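Local atomic coordinates of Isomerase/lactonizing enzyme (Agrobacterium fabrum str. C58, PDB entry 2NQL), a protein that belongs to the mandelate racemase/muconate lactonizing enzyme group of the enolase superfamily, and pairs an enolase-like N-terminal domain with a TIM-barrel-type C-terminal domain carrying a metal site. Residues R269-W272 / D273-R277; A213-H216 / W217-P221; L105-M108 / M109-R112; G139-I142 / R143-L146. All blocks are in the same frame, centred on the assembly; numbering follows the deposited sequence.

Interaction 1: residues R269-W272 / D273-R277; sequences RTHW and DMRAR
The first turn of helix 271-278, which joins strands 262-264 and 285-286 in a beta-alpha-beta unit of the barrel domain, runs through both segments: Arg-275 N reaches back to His-271 O at 2.8 Å with an N-H...O angle of 168°, and Ala-276 N donates likewise, at 3.2 Å, to Trp-272 O. Thr-270 and Asp-273 form a capping box. OG1 of Thr-270 takes a weak bond from Trp-272 N, while OD2 of Asp-273 accepts from Thr-270 N at 3.0 Å, the donor standing above the carboxylate plane. The same OD2 is gripped on its anti side by Arg-269 N at 2.7 Å. With CG of His-271 lodged between its own N and carbonyl carbon (chi1 67°), the imidazole turns ND1 to the extended Arg-275 chain, whose NE donates to it at 3.0 Å, nearly in the ring plane; ring and guanidinium stand almost perpendicular. CE1 of His-271 lies over the centre of the Trp-272 indole, and CE3 of Trp-272 touches CD of Arg-275. Accepting from Arg-275 suggests that ND1 is the unprotonated nitrogen, and two N-H donors on one oxygen would probably stabilise the Asp-273 carboxylate anion.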
# COMPACT_ATOMS: atom_id res chain seq x y z
N ARG A 269 3.82 -4.55 6.37
CA ARG A 269 5.02 -4.35 5.56
C ARG A 269 6.22 -3.81 6.36
O ARG A 269 7.34 -4.14 6.05
CB ARG A 269 4.72 -3.43 4.35
CG ARG A 269 3.65 -3.96 3.37
CD ARG A 269 4.11 -5.23 2.67
NE ARG A 269 3.26 -5.59 1.53
CZ ARG A 269 2.13 -6.29 1.63
NH1 ARG A 269 1.69 -6.75 2.80
NH2 ARG A 269 1.43 -6.53 0.54
N THR A 270 5.97 -2.94 7.35
CA THR A 270 7.09 -2.30 8.08
C THR A 270 6.75 -2.20 9.56
O THR A 270 5.61 -2.43 9.98
CB THR A 270 7.34 -0.85 7.57
OG1 THR A 270 6.24 -0.05 7.99
CG2 THR A 270 7.51 -0.80 6.01
N HIS A 271 7.74 -1.81 10.37
CA HIS A 271 7.52 -1.59 11.78
C HIS A 271 6.45 -0.52 12.04
O HIS A 271 5.80 -0.53 13.09
CB HIS A 271 8.83 -1.20 12.46
CG HIS A 271 9.35 0.13 12.02
ND1 HIS A 271 9.09 1.29 12.71
CD2 HIS A 271 10.08 0.49 10.93
CE1 HIS A 271 9.66 2.31 12.09
NE2 HIS A 271 10.27 1.85 11.01
N TRP A 272 6.24 0.40 11.08
CA TRP A 272 5.17 1.39 11.22
C TRP A 272 3.79 0.74 11.35
O TRP A 272 2.92 1.16 12.14
CB TRP A 272 5.18 2.36 10.03
CG TRP A 272 6.40 3.22 9.93
CD1 TRP A 272 7.36 3.17 8.97
CD2 TRP A 272 6.78 4.28 10.82
NE1 TRP A 272 8.32 4.14 9.19
CE2 TRP A 272 7.98 4.84 10.32
CE3 TRP A 272 6.21 4.83 11.99
CZ2 TRP A 272 8.64 5.89 10.95
CZ3 TRP A 272 6.86 5.89 12.61
CH2 TRP A 272 8.06 6.41 12.09
N ASP A 273 3.57 -0.30 10.55
CA ASP A 273 2.35 -1.08 10.66
C ASP A 273 2.22 -1.72 12.02
O ASP A 273 1.12 -1.78 12.57
CB ASP A 273 2.32 -2.16 9.57
CG ASP A 273 2.38 -1.54 8.20
OD1 ASP A 273 1.74 -0.49 8.02
OD2 ASP A 273 3.06 -2.08 7.30
N MET A 274 3.33 -2.23 12.55
CA MET A 274 3.33 -2.84 13.87
C MET A 274 2.99 -1.81 14.96
O MET A 274 2.13 -2.08 15.82
CB MET A 274 4.67 -3.48 14.17
CG MET A 274 4.72 -4.16 15.52
SD MET A 274 6.15 -5.21 15.62
CE MET A 274 6.08 -5.68 17.36
N ARG A 275 3.64 -0.66 14.89
CA ARG A 275 3.40 0.46 15.83
C ARG A 275 1.94 0.86 15.96
O ARG A 275 1.45 1.07 17.07
CB ARG A 275 4.24 1.69 15.47
CG ARG A 275 5.72 1.49 15.57
CD ARG A 275 6.53 2.75 15.31
NE ARG A 275 7.96 2.42 15.21
CZ ARG A 275 8.78 2.21 16.25
NH1 ARG A 275 8.34 2.31 17.50
NH2 ARG A 275 10.05 1.90 16.02
N ALA A 276 1.24 0.95 14.83
CA ALA A 276 -0.19 1.25 14.82
C ALA A 276 -1.05 0.25 15.61
O ALA A 276 -2.06 0.64 16.20
CB ALA A 276 -0.70 1.39 13.39
N ARG A 277 -0.63 -1.01 15.67
CA ARG A 277 -1.40 -2.02 16.42
C ARG A 277 -0.99 -2.14 17.88
O ARG A 277 -1.85 -2.22 18.75
CB ARG A 277 -1.37 -3.40 15.74
CG ARG A 277 -2.38 -3.57 14.63
CD ARG A 277 -1.77 -3.16 13.32
NE ARG A 277 -2.70 -3.11 12.21
CZ ARG A 277 -2.47 -2.44 11.08
NH1 ARG A 277 -1.33 -1.76 10.94
NH2 ARG A 277 -3.37 -2.45 10.11

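Interaction 2: residues A213-H216 / W217-P221; sequences ADMH and WNQTP. With SO4 (sulfate ion), chain D.
Aromatic contact joins His-216 to Trp-217 at the turn after strand 210-214. The benzene edge of the indole is directed at the imidazole face in an edge-to-face pair, centroids 4.9 Å apart and planes at 69°, with CZ3 of Trp-217 over the centre of the His-216 ring. CG of Trp-217 is placed anti to the carbonyl carbon (chi1 -54°), which folds the indole back over the preceding peptide: CE3 of Trp-217 lies 3.4 Å from His-216 C. On the five-membered ring, NE1 of Trp-217 is hydrogen-bonded to OE2 of Glu-267.

Hydrogen bonds hold the imidazole at both nitrogens. ND1 of His-216 donates to OD2 of Asp-214 at 2.9 Å, approaching from above the carboxylate plane, and OD1 of Asp-214 takes a weak bond from His-216 N. On the other side of the ring NE2 of His-216 donates to O2 of a sulfate ion at 2.8 Å, an anion also bound by Tyr-46.

Backbone bonds shape the turn itself. Asn-218 N donates to His-216 O at 2.8 Å, and Gln-219 N to Trp-217 O closes an inverse gamma turn centred on Asn-218. The whole is a beta-to-alpha loop of a TIM-barrel-type domain, leading from strand 210-214 into helix 221-231, with Trp-217 packed on the sodium ligand Glu-266 at the metal site.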
# COMPACT_ATOMS: atom_id res chain seq x y z
N ALA A 213 -5.23 -21.53 16.00
CA ALA A 213 -6.32 -21.30 15.07
C ALA A 213 -6.08 -20.06 14.24
O ALA A 213 -5.97 -18.96 14.79
CB ALA A 213 -7.65 -21.17 15.80
N ASP A 214 -6.00 -20.25 12.93
CA ASP A 214 -6.00 -19.12 12.00
C ASP A 214 -7.46 -18.74 11.65
O ASP A 214 -8.17 -19.44 10.90
CB ASP A 214 -5.15 -19.43 10.76
CG ASP A 214 -5.24 -18.34 9.67
OD1 ASP A 214 -5.63 -17.19 9.98
OD2 ASP A 214 -4.95 -18.65 8.50
N MET A 215 -7.88 -17.62 12.20
CA MET A 215 -9.26 -17.18 12.13
C MET A 215 -9.55 -16.43 10.84
O MET A 215 -10.72 -16.14 10.55
CB MET A 215 -9.60 -16.33 13.34
CG MET A 215 -9.63 -17.16 14.62
SD MET A 215 -10.16 -16.16 15.99
CE MET A 215 -11.93 -16.11 15.65
N HIS A 216 -8.49 -16.12 10.09
CA HIS A 216 -8.61 -15.78 8.68
C HIS A 216 -9.52 -14.57 8.47
O HIS A 216 -10.28 -14.54 7.50
CB HIS A 216 -9.11 -16.98 7.87
CG HIS A 216 -8.30 -17.26 6.66
ND1 HIS A 216 -7.14 -18.01 6.69
CD2 HIS A 216 -8.47 -16.87 5.37
CE1 HIS A 216 -6.64 -18.08 5.47
NE2 HIS A 216 -7.42 -17.40 4.65
N TRP A 217 -9.42 -13.60 9.38
CA TRP A 217 -9.94 -12.22 9.20
C TRP A 217 -11.47 -11.96 9.21
O TRP A 217 -11.90 -10.96 9.76
CB TRP A 217 -9.32 -11.51 7.99
CG TRP A 217 -7.83 -11.48 7.97
CD1 TRP A 217 -7.01 -10.59 8.64
CD2 TRP A 217 -6.97 -12.34 7.21
NE1 TRP A 217 -5.69 -10.86 8.34
CE2 TRP A 217 -5.64 -11.93 7.48
CE3 TRP A 217 -7.19 -13.43 6.34
CZ2 TRP A 217 -4.53 -12.56 6.90
CZ3 TRP A 217 -6.09 -14.05 5.78
CH2 TRP A 217 -4.77 -13.61 6.05
N ASN A 218 -12.26 -12.82 8.56
CA ASN A 218 -13.63 -12.47 8.17
C ASN A 218 -14.65 -12.67 9.28
O ASN A 218 -15.58 -13.48 9.18
CB ASN A 218 -14.03 -13.09 6.81
CG ASN A 218 -14.02 -14.62 6.81
OD1 ASN A 218 -13.25 -15.26 7.52
ND2 ASN A 218 -14.89 -15.21 5.98
N GLN A 219 -14.43 -11.93 10.37
CA GLN A 219 -15.31 -11.88 11.55
C GLN A 219 -15.44 -10.44 11.97
O GLN A 219 -14.47 -9.66 11.91
CB GLN A 219 -14.67 -12.56 12.77
CG GLN A 219 -14.75 -14.02 12.85
CD GLN A 219 -13.68 -14.67 12.04
OE1 GLN A 219 -12.51 -14.23 12.04
NE2 GLN A 219 -14.05 -15.72 11.33
N THR A 220 -16.62 -10.06 12.48
CA THR A 220 -16.74 -8.97 13.44
C THR A 220 -16.00 -9.25 14.71
O THR A 220 -15.87 -10.38 15.04
CB THR A 220 -18.21 -8.67 13.84
OG1 THR A 220 -18.81 -9.84 14.35
CG2 THR A 220 -19.00 -8.19 12.69
N PRO A 221 -15.56 -8.25 15.42
CA PRO A 221 -14.91 -8.53 16.72
C PRO A 221 -15.70 -9.37 17.72
O PRO A 221 -15.11 -10.19 18.44
CB PRO A 221 -14.62 -7.14 17.30
CG PRO A 221 -15.13 -6.16 16.34
CD PRO A 221 -15.44 -6.82 15.05
S SO4 D . -4.52 -17.04 2.29
O1 SO4 D . -4.47 -15.71 1.69
O2 SO4 D . -5.92 -17.47 2.29
O3 SO4 D . -3.72 -17.99 1.52
O4 SO4 D . -4.02 -16.96 3.66

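Interaction 3: residues L105-M108 / M109-R112; sequences LYDM and MRVR. With SO4 (sulfate ion), chain L.
Two first torsions bring Tyr-106 and Arg-110 together where helix 98-109 gives way to the loop before helix 117-138: the phenol swings opposite its backbone N (chi1 -176°), and CG of Arg-110 sits between its own N and carbonyl carbon (chi1 83°). The arginine chain bends at its third torsion, and these side chains cross at about a right angle. CE2 of Tyr-106 lies over one face of the guanidinium, 3.6 Å from NE of Arg-110, the planes 53° apart. Asp-107 runs alongside Arg-110 in the same direction with its carboxylate nearly coplanar with the guanidinium; their salt bridge, OD1 of Asp-107 to NH1 of Arg-110, is long and weak at 3.4 Å. The stronger partner of both Tyr-106 OH and Arg-110 NE is Glu-246 of the second subunit. Tyr-106 O receives weak bonds from Met-109 N and Arg-110 N, and a water links Asp-107 O, 2.7 Å away, to Val-111 N, 2.9 Å away. NE of Arg-112 donates to O4 of a sulfate ion at 3.0 Å, in the guanidinium plane, while NH1 of Arg-112 bonds to Val-45 O of the second subunit. The arrangement belongs to the dimer interface of the enolase-like N-terminal domain.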
# COMPACT_ATOMS: atom_id res chain seq x y z
N LEU A 105 15.22 4.06 -0.95
CA LEU A 105 14.17 3.64 -1.89
C LEU A 105 12.80 3.87 -1.30
O LEU A 105 11.89 4.35 -1.99
CB LEU A 105 14.34 2.16 -2.31
CG LEU A 105 15.65 1.78 -3.00
CD1 LEU A 105 15.68 0.27 -3.34
CD2 LEU A 105 15.90 2.62 -4.25
N TYR A 106 12.64 3.50 -0.02
CA TYR A 106 11.38 3.74 0.68
C TYR A 106 11.00 5.22 0.66
O TYR A 106 9.85 5.59 0.36
CB TYR A 106 11.47 3.22 2.12
CG TYR A 106 10.18 3.34 2.89
CD1 TYR A 106 9.16 2.40 2.73
CD2 TYR A 106 9.98 4.38 3.80
CE1 TYR A 106 7.97 2.51 3.47
CE2 TYR A 106 8.80 4.51 4.51
CZ TYR A 106 7.81 3.58 4.37
OH TYR A 106 6.66 3.73 5.10
N ASP A 107 11.98 6.06 0.99
CA ASP A 107 11.78 7.52 0.99
C ASP A 107 11.31 8.13 -0.33
O ASP A 107 10.68 9.19 -0.31
CB ASP A 107 13.06 8.22 1.44
CG ASP A 107 13.28 8.12 2.92
OD1 ASP A 107 12.39 7.61 3.64
OD2 ASP A 107 14.35 8.56 3.37
N MET A 108 11.60 7.48 -1.47
CA MET A 108 11.24 8.03 -2.78
C MET A 108 9.73 8.25 -2.94
O MET A 108 9.31 9.18 -3.62
CB MET A 108 11.76 7.18 -3.94
CG MET A 108 13.29 7.11 -4.08
SD MET A 108 13.81 6.73 -5.73
CE MET A 108 13.29 4.99 -5.82
N MET A 109 8.92 7.38 -2.32
CA MET A 109 7.49 7.36 -2.59
C MET A 109 6.64 7.44 -1.34
O MET A 109 5.42 7.43 -1.43
CB MET A 109 7.12 6.13 -3.44
CG MET A 109 7.66 6.16 -4.89
SD MET A 109 6.96 7.49 -5.92
CE MET A 109 5.47 6.68 -6.51
N ARG A 110 7.26 7.50 -0.16
CA ARG A 110 6.49 7.44 1.07
C ARG A 110 5.46 8.56 1.23
O ARG A 110 4.34 8.29 1.64
CB ARG A 110 7.37 7.24 2.32
CG ARG A 110 8.01 8.49 2.91
CD ARG A 110 9.09 8.18 3.96
NE ARG A 110 8.59 7.98 5.32
CZ ARG A 110 9.32 8.11 6.43
NH1 ARG A 110 10.60 8.48 6.36
NH2 ARG A 110 8.78 7.92 7.63
N VAL A 111 5.82 9.78 0.86
CA VAL A 111 4.90 10.92 1.09
C VAL A 111 3.66 10.87 0.19
O VAL A 111 2.69 11.56 0.45
CB VAL A 111 5.60 12.29 0.95
CG1 VAL A 111 6.78 12.39 1.94
CG2 VAL A 111 5.99 12.60 -0.53
N ARG A 112 3.71 10.05 -0.86
CA ARG A 112 2.57 9.85 -1.72
C ARG A 112 1.73 8.62 -1.31
O ARG A 112 0.75 8.30 -1.98
CB ARG A 112 3.02 9.73 -3.19
CG ARG A 112 3.75 10.98 -3.74
CD ARG A 112 3.82 10.98 -5.25
NE ARG A 112 4.63 12.10 -5.77
CZ ARG A 112 5.96 12.09 -5.96
NH1 ARG A 112 6.69 10.99 -5.68
NH2 ARG A 112 6.57 13.19 -6.43
S SO4 L . 1.52 15.01 -5.87
O1 SO4 L . 2.23 15.83 -4.90
O2 SO4 L . 0.32 14.43 -5.29
O3 SO4 L . 1.11 15.87 -6.97
O4 SO4 L . 2.44 14.03 -6.39
O HOH W 1 8.33 10.42 -0.40

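Interaction 4: residues G139-I142 / R143-L146; sequences GKSI and RDLL
Ser-141 meets Asp-144 in a helix N-cap: OG of Ser-141 accepts from Asp-144 N at 3.1 Å, with an N-H...O angle of 154°. This opens the short helix 142-145 just beyond the Schellman motif in which Gly-139 ends helix 117-138. The capping oxygen is placed between the backbone N and carbonyl carbon of its residue (chi1 65°), within reach of the Asp-144 amide. On the packed side, Leu-145 N donates to Ser-141 O at 2.9 Å and Leu-146 N to Ile-142 O at 2.8 Å, while Ile-142 and Leu-146 lie side by side, CG2 of Ile-142 against CD1 of Leu-146, and both touch Trp-131 and Ile-295. Arg-143 passes CG close to the Ser-141 hydroxyl, and its extended chain carries the guanidinium to a salt bridge with Asp-151 and bonds to Gln-329 and Pro-368 O. The solvent side is looser. Lys-140 and Asp-144 are exposed and touch through their CB atoms, and Lys-140 NZ stays 5.2 Å from OD2 of Asp-144, too far for a salt bridge, so any attraction is probably weak. Water bridges Ser-141 and Asp-144: one molecule accepts from Ser-141 N at 2.8 Å and donates to OD2 of Asp-144 at 2.7 Å.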
# COMPACT_ATOMS: atom_id res chain seq x y z
N GLY A 139 32.12 -12.74 3.09
CA GLY A 139 32.34 -14.17 3.42
C GLY A 139 31.62 -14.62 4.68
O GLY A 139 32.14 -15.46 5.43
N LYS A 140 30.43 -14.06 4.92
CA LYS A 140 29.63 -14.30 6.12
C LYS A 140 28.20 -14.61 5.71
O LYS A 140 27.69 -14.00 4.76
CB LYS A 140 29.58 -13.05 7.02
CG LYS A 140 30.94 -12.54 7.55
CD LYS A 140 31.55 -13.53 8.52
CE LYS A 140 32.79 -12.94 9.19
NZ LYS A 140 33.45 -13.95 10.06
N SER A 141 27.54 -15.52 6.43
CA SER A 141 26.09 -15.71 6.28
C SER A 141 25.42 -14.39 6.64
O SER A 141 25.98 -13.56 7.39
CB SER A 141 25.59 -16.82 7.21
OG SER A 141 25.77 -16.42 8.55
N ILE A 142 24.22 -14.15 6.10
CA ILE A 142 23.46 -12.96 6.52
C ILE A 142 23.31 -12.90 8.05
O ILE A 142 23.52 -11.85 8.67
CB ILE A 142 22.09 -12.88 5.80
CG1 ILE A 142 22.31 -12.48 4.33
CG2 ILE A 142 21.11 -11.94 6.57
CD1 ILE A 142 21.07 -12.67 3.48
N ARG A 143 23.02 -14.03 8.69
CA ARG A 143 22.83 -13.99 10.12
C ARG A 143 24.09 -13.56 10.87
O ARG A 143 23.99 -12.83 11.87
CB ARG A 143 22.23 -15.29 10.68
CG ARG A 143 23.12 -16.55 10.60
CD ARG A 143 22.23 -17.76 10.90
NE ARG A 143 22.88 -19.07 10.74
CZ ARG A 143 23.12 -19.67 9.59
NH1 ARG A 143 22.84 -19.07 8.43
NH2 ARG A 143 23.69 -20.87 9.58
N ASP A 144 25.25 -13.99 10.37
CA ASP A 144 26.54 -13.58 10.94
C ASP A 144 26.76 -12.10 10.75
O ASP A 144 27.08 -11.39 11.71
CB ASP A 144 27.68 -14.37 10.31
CG ASP A 144 28.16 -15.52 11.21
OD1 ASP A 144 27.79 -15.55 12.41
OD2 ASP A 144 28.91 -16.38 10.72
N LEU A 145 26.52 -11.63 9.54
CA LEU A 145 26.59 -10.20 9.22
C LEU A 145 25.68 -9.33 10.07
O LEU A 145 26.03 -8.19 10.39
CB LEU A 145 26.30 -10.01 7.73
CG LEU A 145 26.80 -8.77 7.02
CD1 LEU A 145 28.30 -8.64 7.09
CD2 LEU A 145 26.34 -8.86 5.59
N LEU A 146 24.53 -9.87 10.45
CA LEU A 146 23.56 -9.21 11.33
C LEU A 146 23.91 -9.32 12.82
O LEU A 146 23.10 -8.95 13.68
CB LEU A 146 22.16 -9.80 11.07
CG LEU A 146 21.43 -9.41 9.78
CD1 LEU A 146 20.12 -10.16 9.70
CD2 LEU A 146 21.19 -7.91 9.73
O HOH W 2 29.21 -16.99 8.14
O HOH W 3 26.58 -18.63 9.85

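Interactions 1 and 3 touch across the join of the two domains: Trp-272 CZ2 lies 3.9 Å from Arg-110 NH2, and Trp-272 CD1 lies 4.0 Å from Tyr-106 OH. Both also reach the second subunit, where Arg-269 bonds to Arg-112 O of the other chain and Val-111 packs on Trp-217 of the second subunit, so the dimer brings residues of interactions 2 and 3 together although within one chain their nearest atoms are about 19 Å apart. The sodium ion bound by Glu-240 and Glu-266 is about 6 Å from the Trp-217 side chain and about 11 Å from that of Arg-269. Interaction 4 stands apart, its nearest atoms about 14 Å from interaction 1.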